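Putative outer membrane protein (LpxR) (Salmonella typhimurium, PDB 3FID) is an outer-membrane lipid A deacylase that probably removes the 3'-linked acyl chains of lipid A and so modifies lipopolysaccharide. Local coordinates at residues G31-G36 / S203-I208; S80-T85 / G173-Y178; G113-Q118 / Q134-N139; D229-L234 / T276-T281. All blocks are in the same frame, centred on the assembly; numbering follows the deposited sequence.

Contact 1 of 4, residues G31-G36 / S203-I208. With ZN (zinc ion), chain G.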
loop_
_atom_site.group_PDB
_atom_site.type_symbol
_atom_site.label_atom_id
_atom_site.label_comp_id
_atom_site.label_asym_id
_atom_site.label_seq_id
_atom_site.Cartn_x
_atom_site.Cartn_y
_atom_site.Cartn_z
ATOM N N GLY A 31 -2.669 11.059 10.356
ATOM C CA GLY A 31 -3.353 9.790 10.431
ATOM C C GLY A 31 -4.046 9.387 9.159
ATOM O O GLY A 31 -4.933 8.552 9.231
ATOM N N ASP A 32 -3.619 9.931 8.011
ATOM C CA ASP A 32 -4.334 9.776 6.732
ATOM C C ASP A 32 -4.731 8.331 6.393
ATOM O O ASP A 32 -5.857 8.088 5.978
ATOM C CB ASP A 32 -3.524 10.323 5.554
ATOM C CG ASP A 32 -3.270 11.802 5.634
ATOM O OD1 ASP A 32 -2.674 12.281 6.624
ATOM O OD2 ASP A 32 -3.617 12.477 4.646
ATOM N N TYR A 33 -3.778 7.402 6.488
ATOM C CA TYR A 33 -4.037 5.991 6.191
ATOM C C TYR A 33 -3.996 5.274 7.521
ATOM O O TYR A 33 -2.937 5.098 8.125
ATOM C CB TYR A 33 -2.972 5.464 5.234
ATOM C CG TYR A 33 -3.046 4.004 4.872
ATOM C CD1 TYR A 33 -1.878 3.276 4.590
ATOM C CD2 TYR A 33 -4.271 3.350 4.752
ATOM C CE1 TYR A 33 -1.935 1.908 4.209
ATOM C CE2 TYR A 33 -4.333 1.981 4.363
ATOM C CZ TYR A 33 -3.173 1.277 4.104
ATOM O OH TYR A 33 -3.263 -0.067 3.727
ATOM N N THR A 34 -5.174 4.926 8.016
ATOM C CA THR A 34 -5.277 4.475 9.399
ATOM C C THR A 34 -5.181 2.934 9.595
ATOM O O THR A 34 -4.629 2.467 10.602
ATOM C CB THR A 34 -6.503 5.116 10.154
ATOM O OG1 THR A 34 -6.353 4.900 11.562
ATOM C CG2 THR A 34 -7.844 4.561 9.694
ATOM N N ALA A 35 -5.683 2.156 8.645
ATOM C CA ALA A 35 -5.597 0.711 8.753
ATOM C C ALA A 35 -5.635 0.064 7.387
ATOM O O ALA A 35 -6.323 0.523 6.481
ATOM C CB ALA A 35 -6.775 0.157 9.625
ATOM N N GLY A 36 -4.933 -1.060 7.258
ATOM C CA GLY A 36 -5.092 -1.906 6.082
ATOM C C GLY A 36 -5.132 -3.370 6.486
ATOM O O GLY A 36 -4.446 -3.780 7.440
ATOM N N SER A 203 1.828 -2.004 -4.679
ATOM C CA SER A 203 2.613 -2.605 -3.617
ATOM C C SER A 203 2.223 -4.091 -3.459
ATOM O O SER A 203 1.069 -4.485 -3.690
ATOM C CB SER A 203 2.507 -1.774 -2.328
ATOM O OG SER A 203 1.329 -2.059 -1.604
ATOM N N ARG A 204 3.195 -4.929 -3.136
ATOM C CA ARG A 204 2.932 -6.362 -3.211
ATOM C C ARG A 204 2.260 -6.873 -1.929
ATOM O O ARG A 204 1.650 -7.945 -1.942
ATOM C CB ARG A 204 4.186 -7.129 -3.616
ATOM C CG ARG A 204 4.574 -6.914 -5.129
ATOM C CD ARG A 204 3.860 -7.958 -5.995
ATOM N NE ARG A 204 4.559 -9.225 -5.825
ATOM C CZ ARG A 204 4.052 -10.424 -6.063
ATOM N NH1 ARG A 204 2.792 -10.568 -6.474
ATOM N NH2 ARG A 204 4.803 -11.479 -5.852
ATOM N N ARG A 205 2.343 -6.081 -0.856
ATOM C CA ARG A 205 1.586 -6.330 0.393
ATOM C C ARG A 205 1.714 -7.780 0.872
ATOM O O ARG A 205 0.720 -8.437 1.202
ATOM C CB ARG A 205 0.102 -5.933 0.220
ATOM C CG ARG A 205 -0.063 -4.461 -0.219
ATOM C CD ARG A 205 -1.522 -4.033 -0.313
ATOM N NE ARG A 205 -2.190 -3.922 0.994
ATOM C CZ ARG A 205 -3.375 -3.326 1.166
ATOM N NH1 ARG A 205 -3.998 -2.797 0.120
ATOM N NH2 ARG A 205 -3.931 -3.225 2.382
ATOM N N GLY A 206 2.943 -8.278 0.915
ATOM C CA GLY A 206 3.175 -9.636 1.407
ATOM C C GLY A 206 3.390 -10.709 0.349
ATOM O O GLY A 206 4.020 -11.717 0.628
ATOM N N LEU A 207 2.864 -10.519 -0.853
ATOM C CA LEU A 207 3.078 -11.518 -1.881
ATOM C C LEU A 207 4.551 -11.559 -2.279
ATOM O O LEU A 207 5.223 -10.529 -2.326
ATOM C CB LEU A 207 2.178 -11.285 -3.080
ATOM C CG LEU A 207 0.686 -11.366 -2.741
ATOM C CD1 LEU A 207 -0.125 -10.779 -3.880
ATOM C CD2 LEU A 207 0.277 -12.828 -2.392
ATOM N N ILE A 208 5.039 -12.765 -2.535
ATOM C CA ILE A 208 6.463 -12.989 -2.850
ATOM C C ILE A 208 6.572 -13.787 -4.149
ATOM O O ILE A 208 5.879 -14.785 -4.320
ATOM C CB ILE A 208 7.182 -13.740 -1.676
ATOM C CG1 ILE A 208 7.300 -12.802 -0.451
ATOM C CG2 ILE A 208 8.581 -14.272 -2.110
ATOM C CD1 ILE A 208 7.750 -13.507 0.863
HETATM ZN ZN ZN G . -5.104 3.934 12.306
#

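Contact 2 of 4, residues S80-T85 / G173-Y178. With ZN (zinc ion), chain E.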
loop_
_atom_site.group_PDB
_atom_site.type_symbol
_atom_site.label_atom_id
_atom_site.label_comp_id
_atom_site.label_asym_id
_atom_site.label_seq_id
_atom_site.Cartn_x
_atom_site.Cartn_y
_atom_site.Cartn_z
ATOM N N SER A 80 -13.049 7.595 5.063
ATOM C CA SER A 80 -13.449 6.767 3.919
ATOM C C SER A 80 -12.842 5.360 4.016
ATOM O O SER A 80 -11.936 5.117 4.796
ATOM C CB SER A 80 -13.069 7.415 2.565
ATOM O OG SER A 80 -11.652 7.425 2.382
ATOM N N ALA A 81 -13.363 4.436 3.225
ATOM C CA ALA A 81 -12.701 3.137 3.082
ATOM C C ALA A 81 -12.820 2.612 1.660
ATOM O O ALA A 81 -13.746 2.957 0.918
ATOM C CB ALA A 81 -13.241 2.108 4.111
ATOM N N PHE A 82 -11.849 1.791 1.294
ATOM C CA PHE A 82 -11.744 1.210 -0.031
ATOM C C PHE A 82 -11.701 -0.311 0.179
ATOM O O PHE A 82 -10.790 -0.817 0.806
ATOM C CB PHE A 82 -10.443 1.733 -0.652
ATOM C CG PHE A 82 -10.093 1.127 -1.997
ATOM C CD1 PHE A 82 -11.078 0.775 -2.918
ATOM C CD2 PHE A 82 -8.750 0.989 -2.347
ATOM C CE1 PHE A 82 -10.732 0.283 -4.178
ATOM C CE2 PHE A 82 -8.385 0.476 -3.596
ATOM C CZ PHE A 82 -9.385 0.123 -4.510
ATOM N N LEU A 83 -12.711 -1.014 -0.322
ATOM C CA LEU A 83 -12.789 -2.484 -0.217
ATOM C C LEU A 83 -12.612 -3.047 -1.622
ATOM O O LEU A 83 -13.286 -2.613 -2.543
ATOM C CB LEU A 83 -14.162 -2.892 0.309
ATOM C CG LEU A 83 -14.449 -4.396 0.423
ATOM C CD1 LEU A 83 -13.651 -5.118 1.564
ATOM C CD2 LEU A 83 -15.957 -4.463 0.669
ATOM N N HIS A 84 -11.680 -3.976 -1.805
ATOM C CA HIS A 84 -11.316 -4.334 -3.186
ATOM C C HIS A 84 -10.870 -5.774 -3.331
ATOM O O HIS A 84 -10.427 -6.391 -2.383
ATOM C CB HIS A 84 -10.266 -3.372 -3.768
ATOM C CG HIS A 84 -9.108 -3.080 -2.850
ATOM N ND1 HIS A 84 -7.814 -3.454 -3.135
ATOM C CD2 HIS A 84 -9.054 -2.418 -1.671
ATOM C CE1 HIS A 84 -7.012 -3.028 -2.171
ATOM N NE2 HIS A 84 -7.747 -2.418 -1.260
ATOM N N THR A 85 -11.039 -6.314 -4.538
ATOM C CA THR A 85 -10.558 -7.643 -4.813
ATOM C C THR A 85 -10.038 -7.600 -6.225
ATOM O O THR A 85 -10.520 -6.832 -7.028
ATOM C CB THR A 85 -11.672 -8.737 -4.634
ATOM O OG1 THR A 85 -11.121 -10.030 -4.919
ATOM C CG2 THR A 85 -12.892 -8.486 -5.514
ATOM N N GLY A 173 -9.055 4.222 -14.099
ATOM C CA GLY A 173 -10.400 3.881 -13.661
ATOM C C GLY A 173 -11.082 5.062 -12.994
ATOM O O GLY A 173 -10.605 6.201 -13.085
ATOM N N ASN A 174 -12.186 4.782 -12.299
ATOM C CA ASN A 174 -13.051 5.833 -11.753
ATOM C C ASN A 174 -12.866 6.051 -10.255
ATOM O O ASN A 174 -13.567 6.860 -9.634
ATOM C CB ASN A 174 -14.531 5.562 -12.106
ATOM C CG ASN A 174 -15.076 4.252 -11.494
ATOM O OD1 ASN A 174 -14.349 3.241 -11.377
ATOM N ND2 ASN A 174 -16.383 4.251 -11.156
ATOM N N LEU A 175 -11.879 5.361 -9.681
ATOM C CA LEU A 175 -11.562 5.532 -8.269
ATOM C C LEU A 175 -10.192 6.194 -8.099
ATOM O O LEU A 175 -10.093 7.220 -7.413
ATOM C CB LEU A 175 -11.597 4.182 -7.536
ATOM C CG LEU A 175 -12.847 3.310 -7.678
ATOM C CD1 LEU A 175 -12.680 2.083 -6.865
ATOM C CD2 LEU A 175 -14.061 4.069 -7.190
ATOM N N PHE A 176 -9.155 5.606 -8.714
ATOM C CA PHE A 176 -7.790 6.173 -8.721
ATOM C C PHE A 176 -7.191 6.156 -10.122
ATOM O O PHE A 176 -7.354 5.185 -10.884
ATOM C CB PHE A 176 -6.826 5.381 -7.818
ATOM C CG PHE A 176 -7.317 5.185 -6.408
ATOM C CD1 PHE A 176 -7.059 6.142 -5.409
ATOM C CD2 PHE A 176 -8.033 4.042 -6.078
ATOM C CE1 PHE A 176 -7.511 5.935 -4.103
ATOM C CE2 PHE A 176 -8.467 3.821 -4.792
ATOM C CZ PHE A 176 -8.214 4.760 -3.785
ATOM N N GLN A 177 -6.441 7.204 -10.426
ATOM C CA GLN A 177 -5.803 7.323 -11.712
ATOM C C GLN A 177 -4.525 8.120 -11.519
ATOM O O GLN A 177 -4.549 9.221 -10.987
ATOM C CB GLN A 177 -6.743 7.966 -12.732
ATOM C CG GLN A 177 -6.183 7.979 -14.138
ATOM C CD GLN A 177 -7.292 7.856 -15.165
ATOM O OE1 GLN A 177 -7.918 6.802 -15.308
ATOM N NE2 GLN A 177 -7.579 8.953 -15.843
ATOM N N TYR A 178 -3.409 7.499 -11.880
ATOM C CA TYR A 178 -2.096 8.133 -11.794
ATOM C C TYR A 178 -1.059 7.465 -12.685
ATOM O O TYR A 178 -1.261 6.347 -13.174
ATOM C CB TYR A 178 -1.607 8.233 -10.343
ATOM C CG TYR A 178 -1.258 6.919 -9.661
ATOM C CD1 TYR A 178 -2.107 6.358 -8.704
ATOM C CD2 TYR A 178 -0.063 6.238 -9.962
ATOM C CE1 TYR A 178 -1.752 5.142 -8.031
ATOM C CE2 TYR A 178 0.276 5.061 -9.327
ATOM C CZ TYR A 178 -0.571 4.518 -8.355
ATOM O OH TYR A 178 -0.216 3.328 -7.727
HETATM ZN ZN ZN E . -6.847 -4.451 -4.701
HETATM O O HOH W 1 -4.949 -3.239 -4.959
#

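Contact 3 of 4, residues G113-Q118 / Q134-N139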
loop_
_atom_site.group_PDB
_atom_site.type_symbol
_atom_site.label_atom_id
_atom_site.label_comp_id
_atom_site.label_asym_id
_atom_site.label_seq_id
_atom_site.Cartn_x
_atom_site.Cartn_y
_atom_site.Cartn_z
ATOM N N GLY A 113 -17.284 -0.642 4.270
ATOM C CA GLY A 113 -17.338 -1.178 5.647
ATOM C C GLY A 113 -16.339 -0.607 6.643
ATOM O O GLY A 113 -16.031 -1.241 7.664
ATOM N N GLY A 114 -15.789 0.568 6.335
ATOM C CA GLY A 114 -14.809 1.222 7.230
ATOM C C GLY A 114 -15.329 1.588 8.616
ATOM O O GLY A 114 -14.657 1.317 9.618
ATOM N N GLN A 115 -16.519 2.205 8.690
ATOM C CA GLN A 115 -17.123 2.505 10.017
ATOM C C GLN A 115 -17.312 1.244 10.845
ATOM O O GLN A 115 -17.036 1.225 12.049
ATOM C CB GLN A 115 -18.471 3.212 9.860
ATOM C CG GLN A 115 -19.194 3.533 11.182
ATOM C CD GLN A 115 -20.428 4.390 10.953
ATOM O OE1 GLN A 115 -21.081 4.292 9.909
ATOM N NE2 GLN A 115 -20.740 5.266 11.927
ATOM N N GLU A 116 -17.805 0.181 10.210
ATOM C CA GLU A 116 -18.087 -1.073 10.915
ATOM C C GLU A 116 -16.809 -1.679 11.484
ATOM O O GLU A 116 -16.761 -1.988 12.649
ATOM C CB GLU A 116 -18.804 -2.066 9.987
ATOM C CG GLU A 116 -20.255 -1.661 9.600
ATOM C CD GLU A 116 -20.352 -0.777 8.342
ATOM O OE1 GLU A 116 -19.369 -0.091 7.957
ATOM O OE2 GLU A 116 -21.445 -0.748 7.730
ATOM N N VAL A 117 -15.764 -1.788 10.658
ATOM C CA VAL A 117 -14.490 -2.376 11.068
ATOM C C VAL A 117 -13.793 -1.569 12.153
ATOM O O VAL A 117 -13.333 -2.139 13.165
ATOM C CB VAL A 117 -13.544 -2.599 9.859
ATOM C CG1 VAL A 117 -12.122 -2.926 10.306
ATOM C CG2 VAL A 117 -14.088 -3.724 8.970
ATOM N N GLN A 118 -13.702 -0.251 11.951
ATOM C CA GLN A 118 -13.032 0.610 12.941
ATOM C C GLN A 118 -13.802 0.715 14.243
ATOM O O GLN A 118 -13.211 0.592 15.300
ATOM C CB GLN A 118 -12.705 2.008 12.393
ATOM C CG GLN A 118 -11.661 2.736 13.290
ATOM C CD GLN A 118 -11.441 4.184 12.877
ATOM O OE1 GLN A 118 -12.352 5.026 12.971
ATOM N NE2 GLN A 118 -10.219 4.488 12.453
ATOM N N GLN A 134 -20.286 9.142 10.148
ATOM C CA GLN A 134 -21.619 9.478 9.615
ATOM C C GLN A 134 -21.499 10.388 8.399
ATOM O O GLN A 134 -22.391 10.423 7.558
ATOM C CB GLN A 134 -22.531 10.135 10.707
ATOM C CG GLN A 134 -22.047 11.473 11.249
ATOM C CD GLN A 134 -22.872 12.018 12.444
ATOM O OE1 GLN A 134 -24.099 11.824 12.520
ATOM N NE2 GLN A 134 -22.199 12.718 13.362
ATOM N N ASP A 135 -20.405 11.148 8.339
ATOM C CA ASP A 135 -20.161 12.073 7.229
ATOM C C ASP A 135 -19.042 11.560 6.294
ATOM O O ASP A 135 -18.329 12.344 5.659
ATOM C CB ASP A 135 -19.860 13.483 7.802
ATOM C CG ASP A 135 -20.010 14.584 6.772
ATOM O OD1 ASP A 135 -20.797 14.415 5.813
ATOM O OD2 ASP A 135 -19.351 15.632 6.950
ATOM N N GLN A 136 -18.880 10.228 6.220
ATOM C CA GLN A 136 -17.867 9.617 5.334
ATOM C C GLN A 136 -18.120 9.885 3.848
ATOM O O GLN A 136 -19.207 10.322 3.470
ATOM C CB GLN A 136 -17.741 8.105 5.621
ATOM C CG GLN A 136 -18.938 7.211 5.203
ATOM C CD GLN A 136 -18.660 5.751 5.527
ATOM O OE1 GLN A 136 -17.707 5.185 5.022
ATOM N NE2 GLN A 136 -19.483 5.149 6.392
ATOM N N ILE A 137 -17.109 9.632 3.006
ATOM C CA ILE A 137 -17.273 9.689 1.553
ATOM C C ILE A 137 -18.356 8.717 1.074
ATOM O O ILE A 137 -18.382 7.565 1.479
ATOM C CB ILE A 137 -15.921 9.444 0.788
ATOM C CG1 ILE A 137 -14.847 10.468 1.238
ATOM C CG2 ILE A 137 -16.119 9.483 -0.729
ATOM C CD1 ILE A 137 -15.169 11.967 0.944
ATOM N N GLU A 138 -19.243 9.200 0.209
ATOM C CA GLU A 138 -20.364 8.403 -0.314
ATOM C C GLU A 138 -19.935 7.364 -1.357
ATOM O O GLU A 138 -18.869 7.507 -1.987
ATOM C CB GLU A 138 -21.387 9.333 -0.947
ATOM C CG GLU A 138 -20.977 9.870 -2.309
ATOM C CD GLU A 138 -21.979 10.901 -2.861
ATOM O OE1 GLU A 138 -21.660 11.553 -3.870
ATOM O OE2 GLU A 138 -23.055 11.069 -2.269
ATOM N N ASN A 139 -20.786 6.355 -1.571
ATOM C CA ASN A 139 -20.467 5.202 -2.425
ATOM C C ASN A 139 -20.118 5.574 -3.863
ATOM O O ASN A 139 -20.811 6.386 -4.494
ATOM C CB ASN A 139 -21.619 4.188 -2.458
ATOM C CG ASN A 139 -21.762 3.394 -1.166
ATOM O OD1 ASN A 139 -20.776 2.948 -0.583
ATOM N ND2 ASN A 139 -23.014 3.202 -0.715
HETATM O O HOH W 2 -16.768 2.622 4.540
HETATM O O HOH W 3 -18.778 2.214 6.673
HETATM O O HOH W 4 -21.919 5.907 7.886
#

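Contact 4 of 4, residues D229-L234 / T276-T281. With GOL (glycerol), chain H.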
loop_
_atom_site.group_PDB
_atom_site.type_symbol
_atom_site.label_atom_id
_atom_site.label_comp_id
_atom_site.label_asym_id
_atom_site.label_seq_id
_atom_site.Cartn_x
_atom_site.Cartn_y
_atom_site.Cartn_z
ATOM N N ASP A 229 -4.131 12.021 -11.184
ATOM C CA ASP A 229 -5.281 12.542 -11.895
ATOM C C ASP A 229 -6.547 12.410 -11.043
ATOM O O ASP A 229 -7.363 13.342 -10.948
ATOM C CB ASP A 229 -5.465 11.794 -13.227
ATOM C CG ASP A 229 -6.700 12.276 -13.992
ATOM O OD1 ASP A 229 -7.585 11.437 -14.286
ATOM O OD2 ASP A 229 -6.797 13.503 -14.269
ATOM N N LYS A 230 -6.731 11.245 -10.425
ATOM C CA LYS A 230 -7.917 10.994 -9.588
ATOM C C LYS A 230 -7.549 10.361 -8.264
ATOM O O LYS A 230 -6.680 9.496 -8.197
ATOM C CB LYS A 230 -8.902 10.016 -10.258
ATOM C CG LYS A 230 -9.500 10.472 -11.583
ATOM C CD LYS A 230 -10.639 9.489 -11.975
ATOM C CE LYS A 230 -11.260 9.824 -13.319
ATOM N NZ LYS A 230 -10.788 8.925 -14.410
ATOM N N ASN A 231 -8.267 10.748 -7.217
ATOM C CA ASN A 231 -8.235 10.005 -5.957
ATOM C C ASN A 231 -9.595 10.254 -5.309
ATOM O O ASN A 231 -9.794 11.291 -4.671
ATOM C CB ASN A 231 -7.105 10.503 -5.071
ATOM C CG ASN A 231 -7.015 9.757 -3.762
ATOM O OD1 ASN A 231 -7.980 9.155 -3.306
ATOM N ND2 ASN A 231 -5.843 9.787 -3.152
ATOM N N TYR A 232 -10.523 9.316 -5.513
ATOM C CA TYR A 232 -11.903 9.443 -4.996
ATOM C C TYR A 232 -11.992 9.543 -3.461
ATOM O O TYR A 232 -12.906 10.184 -2.939
ATOM C CB TYR A 232 -12.771 8.293 -5.537
ATOM C CG TYR A 232 -14.235 8.434 -5.177
ATOM C CD1 TYR A 232 -14.791 7.667 -4.151
ATOM C CD2 TYR A 232 -15.051 9.382 -5.826
ATOM C CE1 TYR A 232 -16.146 7.800 -3.785
ATOM C CE2 TYR A 232 -16.409 9.531 -5.475
ATOM C CZ TYR A 232 -16.936 8.749 -4.441
ATOM O OH TYR A 232 -18.259 8.879 -4.091
ATOM N N THR A 233 -11.046 8.941 -2.722
ATOM C CA THR A 233 -11.017 9.132 -1.260
ATOM C C THR A 233 -10.906 10.630 -0.868
ATOM O O THR A 233 -11.331 11.010 0.215
ATOM C CB THR A 233 -9.903 8.312 -0.504
ATOM O OG1 THR A 233 -8.614 8.911 -0.715
ATOM C CG2 THR A 233 -9.872 6.819 -0.955
ATOM N N LEU A 234 -10.340 11.445 -1.769
ATOM C CA LEU A 234 -10.122 12.879 -1.535
ATOM C C LEU A 234 -11.119 13.758 -2.287
ATOM O O LEU A 234 -11.500 14.831 -1.799
ATOM C CB LEU A 234 -8.696 13.277 -1.938
ATOM C CG LEU A 234 -7.564 12.658 -1.093
ATOM C CD1 LEU A 234 -6.192 13.178 -1.566
ATOM C CD2 LEU A 234 -7.797 12.881 0.433
ATOM N N THR A 276 4.021 11.549 0.744
ATOM C CA THR A 276 4.013 13.015 0.874
ATOM C C THR A 276 2.595 13.593 0.763
ATOM O O THR A 276 1.694 12.950 0.235
ATOM C CB THR A 276 5.012 13.745 -0.065
ATOM O OG1 THR A 276 4.595 13.628 -1.429
ATOM C CG2 THR A 276 6.432 13.162 0.127
ATOM N N SER A 277 2.396 14.784 1.307
ATOM C CA SER A 277 1.083 15.408 1.346
ATOM C C SER A 277 0.227 15.155 0.093
ATOM O O SER A 277 0.580 15.566 -1.017
ATOM C CB SER A 277 1.217 16.925 1.556
ATOM O OG SER A 277 -0.072 17.488 1.766
ATOM N N GLU A 278 -0.931 14.546 0.280
ATOM C CA GLU A 278 -1.848 14.306 -0.870
ATOM C C GLU A 278 -2.844 15.431 -1.192
ATOM O O GLU A 278 -3.597 15.347 -2.168
ATOM C CB GLU A 278 -2.597 12.992 -0.636
ATOM C CG GLU A 278 -1.616 11.808 -0.628
ATOM C CD GLU A 278 -2.351 10.479 -0.618
ATOM O OE1 GLU A 278 -2.909 10.136 0.419
ATOM O OE2 GLU A 278 -2.370 9.795 -1.663
ATOM N N PHE A 279 -2.859 16.466 -0.357
ATOM C CA PHE A 279 -3.704 17.631 -0.619
ATOM C C PHE A 279 -3.127 18.886 -0.000
ATOM O O PHE A 279 -2.307 18.837 0.940
ATOM C CB PHE A 279 -5.160 17.419 -0.170
ATOM C CG PHE A 279 -5.301 16.940 1.233
ATOM C CD1 PHE A 279 -5.196 15.570 1.534
ATOM C CD2 PHE A 279 -5.577 17.837 2.272
ATOM C CE1 PHE A 279 -5.330 15.125 2.838
ATOM C CE2 PHE A 279 -5.712 17.378 3.600
ATOM C CZ PHE A 279 -5.591 16.041 3.873
ATOM N N ARG A 280 -3.554 20.026 -0.532
ATOM C CA ARG A 280 -2.846 21.277 -0.240
ATOM C C ARG A 280 -2.707 21.547 1.256
ATOM O O ARG A 280 -1.655 22.013 1.727
ATOM C CB ARG A 280 -3.554 22.462 -0.920
ATOM C CG ARG A 280 -3.566 22.382 -2.411
ATOM C CD ARG A 280 -3.935 23.725 -2.963
ATOM N NE ARG A 280 -4.026 23.674 -4.420
ATOM C CZ ARG A 280 -4.303 24.734 -5.157
ATOM N NH1 ARG A 280 -4.366 24.616 -6.461
ATOM N NH2 ARG A 280 -4.525 25.905 -4.561
ATOM N N THR A 281 -3.787 21.308 1.987
ATOM C CA THR A 281 -3.844 21.595 3.425
ATOM C C THR A 281 -3.436 20.397 4.317
ATOM O O THR A 281 -3.573 20.448 5.547
ATOM C CB THR A 281 -5.233 22.116 3.819
ATOM O OG1 THR A 281 -6.234 21.182 3.385
ATOM C CG2 THR A 281 -5.489 23.473 3.145
HETATM C C1 GOL H . -5.422 7.325 -0.773
HETATM O O1 GOL H . -5.083 8.665 -0.561
HETATM C C2 GOL H . -4.232 6.447 -1.116
HETATM O O2 GOL H . -3.152 7.138 -1.732
HETATM C C3 GOL H . -4.788 5.305 -1.947
HETATM O O3 GOL H . -3.930 4.894 -2.984
HETATM O O HOH W 5 -3.285 10.811 -4.146
#

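Contact 1 of 4, residues G31-G36 / S203-I208
The guanidinium of R205 stands almost at right angles to the ring of Y33 (86° between planes), with the CA of G36 at its edge, 4.1 Å from R205 NH2. The same nitrogen is the guanidinium atom nearest to the tyrosine: R205 NH2 lies 3.5 Å from Y33 OH, obliquely and at an angle too poor for a hydrogen bond. The two side chains meet from opposite directions. That of Y33 leaves strand 33-44 with CG anti to its backbone N (chi1 177°). That of R205 projects from a type I' turn, R204 to L207, closed by a 3.0 Å bond from L207 N to R204 O. Having no side chain, G36 lets the guanidinium edge come up to its backbone. T34 points elsewhere, binding a zinc ion through its carbonyl O (2.3 Å) and its OG1, with D10 also in that site. What joins Y33 and R205 is D58 of strand 49-60, whose OD1 is hydrogen-bonded to Y33 OH and forms a salt bridge with R205 NH2. The chemistry implies a carboxylate shared by two side chains near the barrel centre: arginine would offset the aspartate's charge and the tyrosine probably helps to fix its orientation.

Contact 2 of 4, residues S80-T85 / G173-Y178
With CG anti to the backbone N (chi1 174°), the F82 side chain extends from strand 80-94 toward the 173-178 turn. There F176 and L175 both place CG anti to the carbonyl carbon (chi1 -53° in F176), which swings their side chains back to meet it. The result is an edge-to-face aromatic pair. The edge of F176 is directed at one face of F82, the centroids are 5.1 Å apart and the planes are inclined at 60°; F176 CE2 touches F82 CE2 at 3.6 Å, displaced toward the rim of that face. Beside it, L175 CD1 reaches F82 CE1 at 3.8 Å.

The opposite face of F82 is occupied by H84, whose CD2 sits over the ring centre, so the phenyl group is held between imidazole and phenyl. H84 binds zinc through ND1 (2.1 Å) together with a water molecule, and H54 and D104 also bind this metal. Its other nitrogen, NE2, is hydrogen-bonded to D58, which should fix the rotation of the imidazole. On the turn side, G173 N bonds to Q177 OE1 (3.1 Å), bracing the reversal between strands 160-173 and 176-188. I108 of strand 97-108 adds further apolar cover. F82 and H84, two residues apart on one strand, thus line the interior of an antiparallel transmembrane beta-barrel, with F82 in the second shell of a zinc site and F176 backing it.

Contact 3 of 4, residues G113-Q118 / Q134-N139
Q136 faces the first turn of helix 114-125, and its side chain meets Q115 there chiefly through water. From CB, CG lies between the backbone N and the carbonyl carbon (chi1 70°), and the chain then runs straight on to CD; these carbons serve to carry the amide across to the helix. OE1 is next to a water molecule that accepts a hydrogen bond from G114 N at 2.9 Å. NE2 donates to two further waters. One of them, 3.0 Å from Q136 NE2, also accepts from Q115 N and lies near the carboxylate of E116. The other accepts from Q136 NE2 and donates to Q115 OE1 at 2.7 Å.

The direct approach is looser, with Q136 NE2 4.0 Å from Q115 OE1 and 4.1 Å from Q115 CB. The two side chains cross at about a right angle and their amide planes are 78° apart, an arrangement in which water, rather than direct bonding, links them. Q134 sits at the margin: its backbone N is 4.3 Å from Q115 NE2, while its side-chain amide is used elsewhere, NE2 bonding to the carbonyl of P70.

G113 occupies the N-cap position, and its positive phi (82°) turns the chain into the helix, whose first regular bond runs from V117 N to G113 O. The arrangement is that of a helix N-terminus whose first two N-H groups, of G114 and Q115, are taken by water and bridged through it to a loop glutamine, here tying helix 114-125 to the loop leading into strand 140-157.

Contact 4 of 4, residues D229-L234 / T276-T281
L234 belongs to the short helix 232-235, for which N231 is the N-cap residue, and it packs against the 276-281 loop at the end of an outer-membrane beta-barrel. This is the tight part of the contact. L234 CD1 lies against E278, 3.4 Å from its backbone O and 3.7 Å from its CB, and L234 CD2 comes closest to the ring of F279, approaching obliquely to 3.9 Å from CD1 of that ring. F279 has CG wedged between its own backbone N and carbonyl carbon (chi1 51°), which brings its ring to the leucine.

The polar side is looser. N231 ND2 and E278 OE2 remain 3.8 Å apart, and two small molecules span the interval: a water takes a bond from ND2 and gives one to OE2, while a glycerol, probably from the crystallisation liquor, accepts from N231 ND2 with its O1 (2.9 Å) and donates to E278 OE1 (2.8 Å). Its O2 donates to E278 OE2. The carboxylate is further fixed by R77, through a salt bridge, and by the hydroxyl of Y285. N231 is oriented from the helix itself, where T233 OG1 donates to N231 OD1 at 2.7 Å.

In the fold
From the N terminus, the start of strand 33-44 and the loop before it open contact 1 at 31-36, and the chain returns to it only at 203-208. Within that long span, contact 2 opens at 80-85 and closes at 173-178, joining a barrel strand to a distant hairpin. Contact 3 lies deeper still, its short loop running from helix 114-125 to 134-139, so the three nest one within another. Contact 4 follows in series, tying 229-234 to the loop before strand 285-295. Lateral links knit them together: H84 touches R205, Q118 touches T34, L175 O pairs with Y232 N and the Y232 hydroxyl with E138 O, connecting the barrel interior to the loops at its end.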